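Local coordinates for tail fiber protein (PDB 5W5P) that probably recognises, and as a tailspike probably also degrades, the capsular polysaccharide of its Acinetobacter host during phage attachment, at residues D86-V91 / C109-D114; L190-D195 / A245-R250; E263-A268 / S285-E290; N497-M502 / L510-A515. One frame throughout, in Å; residues are numbered along the deposited sequence.

Contact 1. Residues D86-V91 / C109-D114; sequences DGTILV and CWFGAD
F111 lays its ring beside the backbone of D86 and G87. CB lies near the carbonyl oxygen of D86, and CG comes next to G87 CA. The flank carrying CD2 and CE2 makes the closest approach: CD2 lies 3.4 Å from G87 CA and CE2 3.5 Å from the same atom. CZ, at the tip, reaches the methyl of T88, with F111 CZ and T88 CG2 3.9 Å apart. That methyl also meets W110 CE3 at 3.9 Å, so T88 CG2 bridges two neighbouring aromatic side chains. The T88 torsion (chi1 59°) puts CG2 anti to the carbonyl carbon, where it meets both rings; OG1 is hydrogen-bonded to N85.

No conventional hydrogen bond joins the segments. Two CA-H...O contacts run between the backbones instead: F111 CA to D86 O at 3.3 Å, nearly straight with 170° at the hydrogen, and G87 CA to W110 O at 3.4 Å. The carboxylate of D86 forms salt bridges to R62 and R46, and R62 also donates to W110 O, tying both segments to one arginine. Beyond the contact, F111 packs on helix 122-132. The arrangement is a buried junction between a loop and a segment that includes a 3-10 turn, linking the lead-in to edge strand 89-91 of the small N-terminal antiparallel sheet with the connection that runs on to the parallel beta-helix.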
loop_
_atom_site.group_PDB
_atom_site.type_symbol
_atom_site.label_atom_id
_atom_site.label_comp_id
_atom_site.label_asym_id
_atom_site.label_seq_id
_atom_site.Cartn_x
_atom_site.Cartn_y
_atom_site.Cartn_z
ATOM N N ASP A 86 -15.174 -45.898 1.943
ATOM C CA ASP A 86 -16.362 -45.410 1.238
ATOM C C ASP A 86 -16.065 -44.155 0.415
ATOM O O ASP A 86 -16.918 -43.278 0.260
ATOM C CB ASP A 86 -17.519 -45.163 2.212
ATOM C CG ASP A 86 -18.878 -45.294 1.549
ATOM O OD1 ASP A 86 -19.050 -46.219 0.728
ATOM O OD2 ASP A 86 -19.774 -44.481 1.848
ATOM N N GLY A 87 -14.854 -44.070 -0.132
ATOM C CA GLY A 87 -14.515 -42.936 -0.969
ATOM C C GLY A 87 -13.325 -43.136 -1.885
ATOM O O GLY A 87 -13.413 -42.864 -3.085
ATOM N N THR A 88 -12.196 -43.583 -1.334
ATOM C CA THR A 88 -10.994 -43.808 -2.122
ATOM C C THR A 88 -10.460 -45.225 -2.019
ATOM O O THR A 88 -9.710 -45.645 -2.906
ATOM C CB THR A 88 -9.877 -42.834 -1.709
ATOM O OG1 THR A 88 -9.568 -43.011 -0.320
ATOM C CG2 THR A 88 -10.310 -41.388 -1.953
ATOM N N ILE A 89 -10.814 -45.965 -0.974
ATOM C CA ILE A 89 -10.490 -47.378 -0.846
ATOM C C ILE A 89 -11.808 -48.114 -0.668
ATOM O O ILE A 89 -12.458 -47.991 0.380
ATOM C CB ILE A 89 -9.539 -47.657 0.325
ATOM C CG1 ILE A 89 -8.380 -46.658 0.332
ATOM C CG2 ILE A 89 -8.996 -49.076 0.245
ATOM C CD1 ILE A 89 -7.337 -46.951 1.380
ATOM N N LEU A 90 -12.217 -48.861 -1.690
ATOM C CA LEU A 90 -13.430 -49.670 -1.652
ATOM C C LEU A 90 -13.026 -51.137 -1.704
ATOM O O LEU A 90 -12.321 -51.557 -2.629
ATOM C CB LEU A 90 -14.370 -49.320 -2.808
ATOM C CG LEU A 90 -14.698 -47.834 -3.016
ATOM C CD1 LEU A 90 -15.560 -47.609 -4.252
ATOM C CD2 LEU A 90 -15.376 -47.258 -1.787
ATOM N N VAL A 91 -13.465 -51.908 -0.715
ATOM C CA VAL A 91 -13.114 -53.319 -0.597
ATOM C C VAL A 91 -14.271 -54.154 -1.125
ATOM O O VAL A 91 -15.415 -54.002 -0.677
ATOM C CB VAL A 91 -12.782 -53.686 0.858
ATOM C CG1 VAL A 91 -12.502 -55.168 0.978
ATOM C CG2 VAL A 91 -11.599 -52.866 1.351
ATOM N N CYS A 109 -17.456 -35.276 -2.472
ATOM C CA CYS A 109 -18.490 -36.089 -3.095
ATOM C C CYS A 109 -18.063 -37.538 -3.250
ATOM O O CYS A 109 -18.929 -38.414 -3.335
ATOM C CB CYS A 109 -18.874 -35.522 -4.461
ATOM S SG CYS A 109 -20.029 -34.126 -4.387
ATOM N N TRP A 110 -16.756 -37.806 -3.294
ATOM C CA TRP A 110 -16.278 -39.182 -3.310
ATOM C C TRP A 110 -16.825 -39.973 -2.128
ATOM O O TRP A 110 -17.131 -41.167 -2.256
ATOM C CB TRP A 110 -14.751 -39.199 -3.296
ATOM C CG TRP A 110 -14.135 -38.558 -4.488
ATOM C CD1 TRP A 110 -14.754 -38.234 -5.659
ATOM C CD2 TRP A 110 -12.764 -38.173 -4.635
ATOM N NE1 TRP A 110 -13.852 -37.665 -6.530
ATOM C CE2 TRP A 110 -12.624 -37.615 -5.922
ATOM C CE3 TRP A 110 -11.643 -38.244 -3.803
ATOM C CZ2 TRP A 110 -11.410 -37.130 -6.394
ATOM C CZ3 TRP A 110 -10.436 -37.761 -4.273
ATOM C CH2 TRP A 110 -10.329 -37.211 -5.557
ATOM N N PHE A 111 -16.963 -39.322 -0.972
ATOM C CA PHE A 111 -17.394 -39.968 0.259
ATOM C C PHE A 111 -18.877 -39.793 0.542
ATOM O O PHE A 111 -19.352 -40.258 1.583
ATOM C CB PHE A 111 -16.583 -39.437 1.445
ATOM C CG PHE A 111 -15.104 -39.616 1.295
ATOM C CD1 PHE A 111 -14.324 -38.621 0.727
ATOM C CD2 PHE A 111 -14.493 -40.783 1.721
ATOM C CE1 PHE A 111 -12.960 -38.785 0.588
ATOM C CE2 PHE A 111 -13.131 -40.956 1.584
ATOM C CZ PHE A 111 -12.363 -39.954 1.017
ATOM N N GLY A 112 -19.613 -39.130 -0.338
ATOM C CA GLY A 112 -21.046 -39.004 -0.191
ATOM C C GLY A 112 -21.554 -37.678 0.327
ATOM O O GLY A 112 -22.682 -37.629 0.830
ATOM N N ALA A 113 -20.770 -36.606 0.225
ATOM C CA ALA A 113 -21.240 -35.296 0.657
ATOM C C ALA A 113 -22.462 -34.878 -0.152
ATOM O O ALA A 113 -22.431 -34.861 -1.386
ATOM C CB ALA A 113 -20.127 -34.257 0.512
ATOM N N ASP A 114 -23.543 -34.541 0.551
ATOM C CA ASP A 114 -24.796 -34.174 -0.093
ATOM C C ASP A 114 -24.633 -32.882 -0.885
ATOM O O ASP A 114 -24.518 -31.801 -0.302
ATOM C CB ASP A 114 -25.906 -34.042 0.958
ATOM C CG ASP A 114 -27.224 -33.572 0.375
ATOM O OD1 ASP A 114 -28.076 -33.091 1.152
ATOM O OD2 ASP A 114 -27.421 -33.696 -0.853
#

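Contact 2. Residues L190-D195 / A245-R250; sequences LETSTD and ATQPRR
Two surface loops between strands of the parallel beta-helix meet here, one of them folded into a type I beta turn from L190 to S193. Q247 points toward that turn. Its CG lies 3.7 Å from E191 O, and its amide end comes to T192, where Q247 OE1 is 3.5 Å from T192 CA and Q247 NE2 3.9 Å from T192 CG2. A bend at chi2 (-59°) brings the amide across the threonine at a slant.

Further along, T194 O sits 3.2 Å from R249 CB and accepts a weak hydrogen bond from R250 N at 3.4 Å. The next turn of the first loop is held by S193 OG, which takes the backbone N-H of D195 at 2.9 Å in an ST turn.

R249 sends its guanidinium away from the first loop. R249 NH1 returns to Q247 O at 2.9 Å, lying in the carbonyl plane, and also pairs with D224; NH2 donates to Y227 and to Y256 O, and Y256 adds a cation-pi contact. R225 NH2 donates to both E191 O and S193 O. Loops that project between successive strands are typical of the parallel beta-helix.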
loop_
_atom_site.group_PDB
_atom_site.type_symbol
_atom_site.label_atom_id
_atom_site.label_comp_id
_atom_site.label_asym_id
_atom_site.label_seq_id
_atom_site.Cartn_x
_atom_site.Cartn_y
_atom_site.Cartn_z
ATOM N N LEU A 190 -11.334 -30.727 22.557
ATOM C CA LEU A 190 -10.748 -29.827 23.544
ATOM C C LEU A 190 -10.932 -28.389 23.105
ATOM O O LEU A 190 -10.008 -27.575 23.139
ATOM C CB LEU A 190 -9.269 -30.125 23.762
ATOM C CG LEU A 190 -8.890 -31.578 24.034
ATOM C CD1 LEU A 190 -7.528 -31.893 23.440
ATOM C CD2 LEU A 190 -8.918 -31.844 25.529
ATOM N N GLU A 191 -12.153 -28.061 22.684
ATOM C CA GLU A 191 -12.407 -26.783 22.030
ATOM C C GLU A 191 -12.171 -25.604 22.967
ATOM O O GLU A 191 -11.781 -24.521 22.514
ATOM C CB GLU A 191 -13.832 -26.767 21.474
ATOM C CG GLU A 191 -14.028 -27.676 20.262
ATOM C CD GLU A 191 -14.448 -29.099 20.625
ATOM O OE1 GLU A 191 -14.335 -29.485 21.809
ATOM O OE2 GLU A 191 -14.884 -29.835 19.713
ATOM N N THR A 192 -12.374 -25.798 24.270
ATOM C CA THR A 192 -12.220 -24.737 25.256
ATOM C C THR A 192 -10.846 -24.748 25.920
ATOM O O THR A 192 -10.687 -24.183 27.009
ATOM C CB THR A 192 -13.314 -24.846 26.321
ATOM O OG1 THR A 192 -13.405 -26.203 26.776
ATOM C CG2 THR A 192 -14.659 -24.422 25.749
ATOM N N SER A 193 -9.853 -25.365 25.287
ATOM C CA SER A 193 -8.543 -25.502 25.910
ATOM C C SER A 193 -7.797 -24.173 25.913
ATOM O O SER A 193 -7.866 -23.402 24.951
ATOM C CB SER A 193 -7.709 -26.552 25.180
ATOM O OG SER A 193 -6.359 -26.522 25.612
ATOM N N THR A 194 -7.068 -23.912 27.000
ATOM C CA THR A 194 -6.214 -22.734 27.037
ATOM C C THR A 194 -4.890 -22.956 26.315
ATOM O O THR A 194 -4.090 -22.021 26.220
ATOM C CB THR A 194 -5.950 -22.301 28.483
ATOM O OG1 THR A 194 -5.220 -23.324 29.172
ATOM C CG2 THR A 194 -7.262 -22.035 29.203
ATOM N N ASP A 195 -4.653 -24.149 25.776
ATOM C CA ASP A 195 -3.422 -24.408 25.050
ATOM C C ASP A 195 -3.553 -23.944 23.606
ATOM O O ASP A 195 -4.656 -23.790 23.075
ATOM C CB ASP A 195 -3.065 -25.893 25.105
ATOM C CG ASP A 195 -2.508 -26.303 26.450
ATOM O OD1 ASP A 195 -1.902 -25.445 27.126
ATOM O OD2 ASP A 195 -2.667 -27.480 26.835
ATOM N N ALA A 245 -13.004 -15.629 16.966
ATOM C CA ALA A 245 -12.123 -16.210 17.972
ATOM C C ALA A 245 -12.550 -15.687 19.335
ATOM O O ALA A 245 -12.484 -14.478 19.576
ATOM C CB ALA A 245 -10.660 -15.866 17.683
ATOM N N THR A 246 -13.001 -16.589 20.217
ATOM C CA THR A 246 -13.474 -16.206 21.545
ATOM C C THR A 246 -12.830 -17.008 22.672
ATOM O O THR A 246 -13.310 -16.939 23.808
ATOM C CB THR A 246 -15.002 -16.347 21.654
ATOM O OG1 THR A 246 -15.348 -17.731 21.798
ATOM C CG2 THR A 246 -15.706 -15.767 20.436
ATOM N N GLN A 247 -11.767 -17.768 22.404
ATOM C CA GLN A 247 -11.219 -18.654 23.423
ATOM C C GLN A 247 -9.942 -18.069 24.006
ATOM O O GLN A 247 -8.933 -17.969 23.288
ATOM C CB GLN A 247 -10.951 -20.044 22.846
ATOM C CG GLN A 247 -12.205 -20.872 22.604
ATOM C CD GLN A 247 -13.019 -21.091 23.868
ATOM O OE1 GLN A 247 -12.466 -21.248 24.961
ATOM N NE2 GLN A 247 -14.342 -21.116 23.722
ATOM N N PRO A 248 -9.925 -17.679 25.281
ATOM C CA PRO A 248 -8.677 -17.202 25.888
ATOM C C PRO A 248 -7.626 -18.300 25.921
ATOM O O PRO A 248 -7.917 -19.458 26.228
ATOM C CB PRO A 248 -9.101 -16.791 27.306
ATOM C CG PRO A 248 -10.598 -16.682 27.259
ATOM C CD PRO A 248 -11.044 -17.674 26.237
ATOM N N ARG A 249 -6.393 -17.924 25.596
ATOM C CA ARG A 249 -5.289 -18.872 25.591
ATOM C C ARG A 249 -3.978 -18.101 25.614
ATOM O O ARG A 249 -3.928 -16.916 25.277
ATOM C CB ARG A 249 -5.349 -19.792 24.372
ATOM C CG ARG A 249 -5.114 -19.079 23.064
ATOM C CD ARG A 249 -5.760 -19.822 21.917
ATOM N NE ARG A 249 -5.546 -19.131 20.652
ATOM C CZ ARG A 249 -6.359 -18.207 20.157
ATOM N NH1 ARG A 249 -7.459 -17.863 20.816
ATOM N NH2 ARG A 249 -6.073 -17.633 18.995
ATOM N N ARG A 250 -2.919 -18.798 26.023
ATOM C CA ARG A 250 -1.557 -18.248 26.103
ATOM C C ARG A 250 -1.586 -17.033 27.028
ATOM O O ARG A 250 -2.100 -17.148 28.152
ATOM C CB ARG A 250 -1.041 -17.992 24.695
ATOM C CG ARG A 250 -0.669 -19.255 23.960
ATOM C CD ARG A 250 0.820 -19.307 23.692
ATOM N NE ARG A 250 1.167 -18.621 22.453
ATOM C CZ ARG A 250 2.038 -17.622 22.370
ATOM N NH1 ARG A 250 2.658 -17.190 23.459
ATOM N NH2 ARG A 250 2.293 -17.058 21.196
#

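Contact 3. Residues E263-A268 / S285-E290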
loop_
_atom_site.group_PDB
_atom_site.type_symbol
_atom_site.label_atom_id
_atom_site.label_comp_id
_atom_site.label_asym_id
_atom_site.label_seq_id
_atom_site.Cartn_x
_atom_site.Cartn_y
_atom_site.Cartn_z
ATOM N N GLU A 263 -8.348 -10.819 1.630
ATOM C CA GLU A 263 -8.016 -9.992 0.479
ATOM C C GLU A 263 -8.716 -10.509 -0.771
ATOM O O GLU A 263 -8.786 -11.719 -0.993
ATOM C CB GLU A 263 -6.494 -9.963 0.258
ATOM C CG GLU A 263 -6.009 -8.887 -0.700
ATOM C CD GLU A 263 -4.491 -8.841 -0.820
ATOM O OE1 GLU A 263 -3.968 -7.863 -1.396
ATOM O OE2 GLU A 263 -3.825 -9.786 -0.349
ATOM N N GLU A 264 -9.236 -9.580 -1.579
ATOM C CA GLU A 264 -9.798 -9.880 -2.902
ATOM C C GLU A 264 -10.985 -10.845 -2.823
ATOM O O GLU A 264 -11.079 -11.818 -3.577
ATOM C CB GLU A 264 -8.717 -10.411 -3.848
ATOM C CG GLU A 264 -7.919 -9.307 -4.546
ATOM C CD GLU A 264 -6.412 -9.511 -4.455
ATOM O OE1 GLU A 264 -5.960 -10.675 -4.570
ATOM O OE2 GLU A 264 -5.684 -8.507 -4.264
ATOM N N ASN A 265 -11.916 -10.552 -1.920
ATOM C CA ASN A 265 -13.140 -11.325 -1.758
ATOM C C ASN A 265 -14.347 -10.481 -2.144
ATOM O O ASN A 265 -14.248 -9.272 -2.366
ATOM C CB ASN A 265 -13.305 -11.829 -0.319
ATOM C CG ASN A 265 -12.235 -12.818 0.078
ATOM O OD1 ASN A 265 -12.174 -13.934 -0.448
ATOM N ND2 ASN A 265 -11.381 -12.418 1.015
ATOM N N HIS A 266 -15.500 -11.139 -2.206
ATOM C CA HIS A 266 -16.780 -10.495 -2.484
ATOM C C HIS A 266 -17.682 -10.727 -1.269
ATOM O O HIS A 266 -18.293 -11.790 -1.130
ATOM C CB HIS A 266 -17.403 -11.050 -3.769
ATOM C CG HIS A 266 -16.500 -10.980 -4.964
ATOM N ND1 HIS A 266 -16.656 -10.041 -5.961
ATOM C CD2 HIS A 266 -15.441 -11.741 -5.328
ATOM C CE1 HIS A 266 -15.728 -10.221 -6.884
ATOM N NE2 HIS A 266 -14.978 -11.247 -6.523
ATOM N N LEU A 267 -17.755 -9.735 -0.384
ATOM C CA LEU A 267 -18.543 -9.827 0.840
ATOM C C LEU A 267 -19.859 -9.085 0.667
ATOM O O LEU A 267 -19.889 -7.953 0.178
ATOM C CB LEU A 267 -17.789 -9.246 2.039
ATOM C CG LEU A 267 -16.311 -9.605 2.207
ATOM C CD1 LEU A 267 -15.775 -9.044 3.505
ATOM C CD2 LEU A 267 -16.115 -11.111 2.163
ATOM N N ALA A 268 -20.948 -9.724 1.076
ATOM C CA ALA A 268 -22.258 -9.099 0.978
ATOM C C ALA A 268 -23.123 -9.561 2.139
ATOM O O ALA A 268 -23.218 -10.765 2.404
ATOM C CB ALA A 268 -22.929 -9.431 -0.357
ATOM N N SER A 285 -7.826 -6.165 3.041
ATOM C CA SER A 285 -7.574 -5.227 1.956
ATOM C C SER A 285 -8.226 -5.685 0.657
ATOM O O SER A 285 -8.304 -6.883 0.368
ATOM C CB SER A 285 -6.070 -5.045 1.725
ATOM O OG SER A 285 -5.433 -4.508 2.869
ATOM N N ARG A 286 -8.687 -4.702 -0.127
ATOM C CA ARG A 286 -9.123 -4.903 -1.511
ATOM C C ARG A 286 -10.264 -5.922 -1.606
ATOM O O ARG A 286 -10.264 -6.815 -2.454
ATOM C CB ARG A 286 -7.940 -5.307 -2.403
ATOM C CG ARG A 286 -6.887 -4.210 -2.580
ATOM C CD ARG A 286 -5.539 -4.768 -3.034
ATOM N NE ARG A 286 -4.731 -5.265 -1.919
ATOM C CZ ARG A 286 -3.898 -4.517 -1.198
ATOM N NH1 ARG A 286 -3.752 -3.229 -1.467
ATOM N NH2 ARG A 286 -3.205 -5.056 -0.203
ATOM N N ASN A 287 -11.258 -5.769 -0.738
ATOM C CA ASN A 287 -12.459 -6.591 -0.773
ATOM C C ASN A 287 -13.653 -5.752 -1.209
ATOM O O ASN A 287 -13.800 -4.604 -0.787
ATOM C CB ASN A 287 -12.758 -7.219 0.594
ATOM C CG ASN A 287 -11.600 -8.021 1.144
ATOM O OD1 ASN A 287 -10.770 -7.503 1.899
ATOM N ND2 ASN A 287 -11.554 -9.298 0.797
ATOM N N PHE A 288 -14.510 -6.335 -2.043
ATOM C CA PHE A 288 -15.760 -5.702 -2.464
ATOM C C PHE A 288 -16.837 -6.040 -1.434
ATOM O O PHE A 288 -17.428 -7.121 -1.471
ATOM C CB PHE A 288 -16.162 -6.187 -3.854
ATOM C CG PHE A 288 -15.188 -5.821 -4.943
ATOM C CD1 PHE A 288 -14.558 -4.583 -4.939
ATOM C CD2 PHE A 288 -14.906 -6.711 -5.974
ATOM C CE1 PHE A 288 -13.668 -4.237 -5.942
ATOM C CE2 PHE A 288 -14.015 -6.372 -6.983
ATOM C CZ PHE A 288 -13.397 -5.129 -6.965
ATOM N N CYS A 289 -17.110 -5.121 -0.509
ATOM C CA CYS A 289 -18.081 -5.362 0.557
ATOM C C CYS A 289 -19.337 -4.536 0.316
ATOM O O CYS A 289 -19.284 -3.302 0.323
ATOM C CB CYS A 289 -17.496 -5.039 1.930
ATOM S SG CYS A 289 -15.805 -5.589 2.173
ATOM N N GLU A 290 -20.466 -5.221 0.136
ATOM C CA GLU A 290 -21.733 -4.593 -0.214
ATOM C C GLU A 290 -22.762 -4.911 0.862
ATOM O O GLU A 290 -23.096 -6.080 1.078
ATOM C CB GLU A 290 -22.218 -5.073 -1.584
ATOM C CG GLU A 290 -21.184 -4.935 -2.695
ATOM C CD GLU A 290 -21.224 -3.570 -3.371
ATOM O OE1 GLU A 290 -21.812 -2.627 -2.792
ATOM O OE2 GLU A 290 -20.675 -3.441 -4.486
HETATM O O HOH W 1 -12.425 -8.269 -4.499
#
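E263 and R286 form a salt bridge across the two segments. E263 OE1 receives R286 NE at 2.8 Å, on the anti side of the carboxylate, and R286 NH2 adds a weaker bond to the same oxygen. An extended glutamate chain, with CG anti to the backbone N (chi1 -166°), and a bend in the arginine at chi3 bring the two groups side by side, their planes 52° apart. E264 OE2 lies near R286 without pairing; its other oxygen, OE1, forms a salt bridge to K232 of the second subunit.

Backbone bonds then run up the parallel pair. F288 N donates to N265 O at 3.0 Å, L267 N to F288 O at 2.8 Å and E290 N to L267 O at 2.8 Å, while E264 N makes weak bonds to S285 O and R286 O. A water within hydrogen-bonding distance of N265 O lies over one face of the F288 ring, offset toward its rim.

On the side bearing H266, F288 turns its edge toward the imidazole face in an offset edge-to-face pair, centroids 5.6 Å apart. On the other, L267 CD1 packs 3.7 Å from C289 SG.

H266 NE2 is hydrogen-bonded to E203 of the second subunit, and T261 and I158 of that subunit pack on F288 and E290. Within the chain, the two strands are successive rungs of the parallel beta-helix, flanked by strand 235-237 beyond 266-268 and strand 315-317 beyond 288-290.

Contact 4. Residues N497-M502 / L510-A515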
loop_
_atom_site.group_PDB
_atom_site.type_symbol
_atom_site.label_atom_id
_atom_site.label_comp_id
_atom_site.label_asym_id
_atom_site.label_seq_id
_atom_site.Cartn_x
_atom_site.Cartn_y
_atom_site.Cartn_z
ATOM N N ASN A 497 17.197 34.327 10.712
ATOM C CA ASN A 497 17.982 33.929 11.879
ATOM C C ASN A 497 19.415 33.727 11.399
ATOM O O ASN A 497 19.726 32.721 10.754
ATOM C CB ASN A 497 17.417 32.662 12.517
ATOM C CG ASN A 497 18.073 32.336 13.847
ATOM O OD1 ASN A 497 17.610 32.771 14.904
ATOM N ND2 ASN A 497 19.162 31.572 13.801
ATOM N N ILE A 498 20.286 34.683 11.709
ATOM C CA ILE A 498 21.666 34.673 11.226
ATOM C C ILE A 498 22.552 34.274 12.403
ATOM O O ILE A 498 22.971 35.107 13.203
ATOM C CB ILE A 498 22.075 36.020 10.632
ATOM C CG1 ILE A 498 21.023 36.501 9.628
ATOM C CG2 ILE A 498 23.450 35.924 9.982
ATOM C CD1 ILE A 498 21.225 37.927 9.182
ATOM N N PHE A 499 22.845 32.979 12.502
ATOM C CA PHE A 499 23.768 32.470 13.513
ATOM C C PHE A 499 25.193 32.724 13.034
ATOM O O PHE A 499 25.649 32.111 12.063
ATOM C CB PHE A 499 23.522 30.984 13.769
ATOM C CG PHE A 499 24.491 30.360 14.746
ATOM C CD1 PHE A 499 25.045 31.103 15.777
ATOM C CD2 PHE A 499 24.843 29.027 14.633
ATOM C CE1 PHE A 499 25.931 30.527 16.670
ATOM C CE2 PHE A 499 25.730 28.449 15.525
ATOM C CZ PHE A 499 26.272 29.200 16.545
HETATM N N MSE A 500 25.897 33.626 13.710
HETATM C CA MSE A 500 27.255 33.967 13.321
HETATM C C MSE A 500 28.273 33.349 14.265
HETATM O O MSE A 500 28.208 33.539 15.483
HETATM C CB MSE A 500 27.446 35.484 13.286
HETATM C CG MSE A 500 26.470 36.233 12.394
HETATM SE SE MSE A 500 26.239 38.097 12.951
HETATM C CE MSE A 500 25.026 37.800 14.449
ATOM N N GLN A 501 29.222 32.614 13.695
ATOM C CA GLN A 501 30.329 32.030 14.440
ATOM C C GLN A 501 31.608 32.724 13.988
ATOM O O GLN A 501 32.020 32.585 12.832
ATOM C CB GLN A 501 30.399 30.520 14.218
ATOM C CG GLN A 501 29.258 29.763 14.884
ATOM C CD GLN A 501 29.243 28.279 14.541
ATOM O OE1 GLN A 501 29.161 27.899 13.371
ATOM N NE2 GLN A 501 29.322 27.436 15.564
HETATM N N MSE A 502 32.224 33.483 14.890
HETATM C CA MSE A 502 33.483 34.151 14.573
HETATM C C MSE A 502 34.627 33.169 14.758
HETATM O O MSE A 502 34.806 32.599 15.837
HETATM C CB MSE A 502 33.693 35.398 15.441
HETATM C CG MSE A 502 32.415 36.020 15.981
HETATM SE SE MSE A 502 31.137 36.573 14.605
HETATM C CE MSE A 502 29.618 36.907 15.776
ATOM N N LEU A 510 35.932 31.819 18.291
ATOM C CA LEU A 510 36.239 32.766 19.356
ATOM C C LEU A 510 35.042 33.604 19.781
ATOM O O LEU A 510 35.139 34.336 20.774
ATOM C CB LEU A 510 37.375 33.708 18.923
ATOM C CG LEU A 510 38.751 33.077 18.713
ATOM C CD1 LEU A 510 39.797 34.153 18.507
ATOM C CD2 LEU A 510 39.119 32.183 19.888
ATOM N N GLY A 511 33.925 33.522 19.062
ATOM C CA GLY A 511 32.736 34.274 19.416
ATOM C C GLY A 511 31.525 33.707 18.714
ATOM O O GLY A 511 31.638 32.918 17.769
ATOM N N ALA A 512 30.353 34.119 19.191
ATOM C CA ALA A 512 29.106 33.630 18.626
ATOM C C ALA A 512 28.001 34.629 18.924
ATOM O O ALA A 512 27.939 35.187 20.019
ATOM C CB ALA A 512 28.741 32.243 19.175
ATOM N N ALA A 513 27.132 34.837 17.941
ATOM C CA ALA A 513 26.018 35.761 18.071
ATOM C C ALA A 513 24.910 35.319 17.128
ATOM O O ALA A 513 25.092 34.423 16.298
ATOM C CB ALA A 513 26.450 37.199 17.764
ATOM N N VAL A 514 23.753 35.960 17.260
ATOM C CA VAL A 514 22.627 35.690 16.372
ATOM C C VAL A 514 21.849 36.986 16.182
ATOM O O VAL A 514 21.616 37.729 17.142
ATOM C CB VAL A 514 21.730 34.555 16.911
ATOM C CG1 VAL A 514 21.388 34.783 18.371
ATOM C CG2 VAL A 514 20.465 34.401 16.067
ATOM N N ALA A 515 21.486 37.271 14.935
ATOM C CA ALA A 515 20.689 38.436 14.582
ATOM C C ALA A 515 19.314 37.995 14.101
ATOM O O ALA A 515 19.184 36.995 13.387
ATOM C CB ALA A 515 21.375 39.267 13.494
#
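I498 and M500 each donate one backbone bond to the facing strand and accept one in return; M502 donates one and accepts two. I498 N reaches A515 O at 3.1 Å in an almost straight bond (174°), and A515 N answers to I498 O from above the carbonyl plane. M500 N to A513 O is 2.8 Å, returned by A513 N to M500 O at 3.0 Å. At M502, N donates to G511 O, while its carbonyl takes two donors: L510 N at 2.8 Å and, weakly, G511 N at 3.5 Å. Two residues thus face one, a classic beta bulge in the antiparallel hairpin of strands 492-503 and 509-523. In between, N497, F499 and Q501 form their backbone bonds with strand 598-608 on the far side.

The amide of Q501 pairs with Q522 and S612 of the second subunit. N497 OD1 accepts from K516, and its ND2 donates to T493 of that subunit. A513 O, already bonded to M500 N, also lies at the edge of the F499 ring, 3.4 Å from F499 CD1. On the face bearing the selenomethionines, M500 CE rests 3.7 Å from A513 CB, where a bend at chi3 (-79°) curls the methyl, and M502 CE approaches the same methyl at 3.8 Å.

The four contacts follow one another along an elongated chain, each closing before the next opens. Contact 1 belongs to the N-terminal region, contacts 2 and 3 to the parallel beta-helix, and contact 4 to the C-terminal antiparallel sheet. Centres of contacts 1 and 4 are 89 Å apart, on opposite sides of the chain's centre. Contacts 2 and 3, 29 Å apart between centres, lie in the same beta-helix but differ in setting: one joins exposed loops, the other buried segments that meet both neighbouring subunits. Contacts 3 and 4 both touch the second subunit, so subunits meet both in the beta-helix and in the C-terminal domain, consistent with a trimer joined along its length.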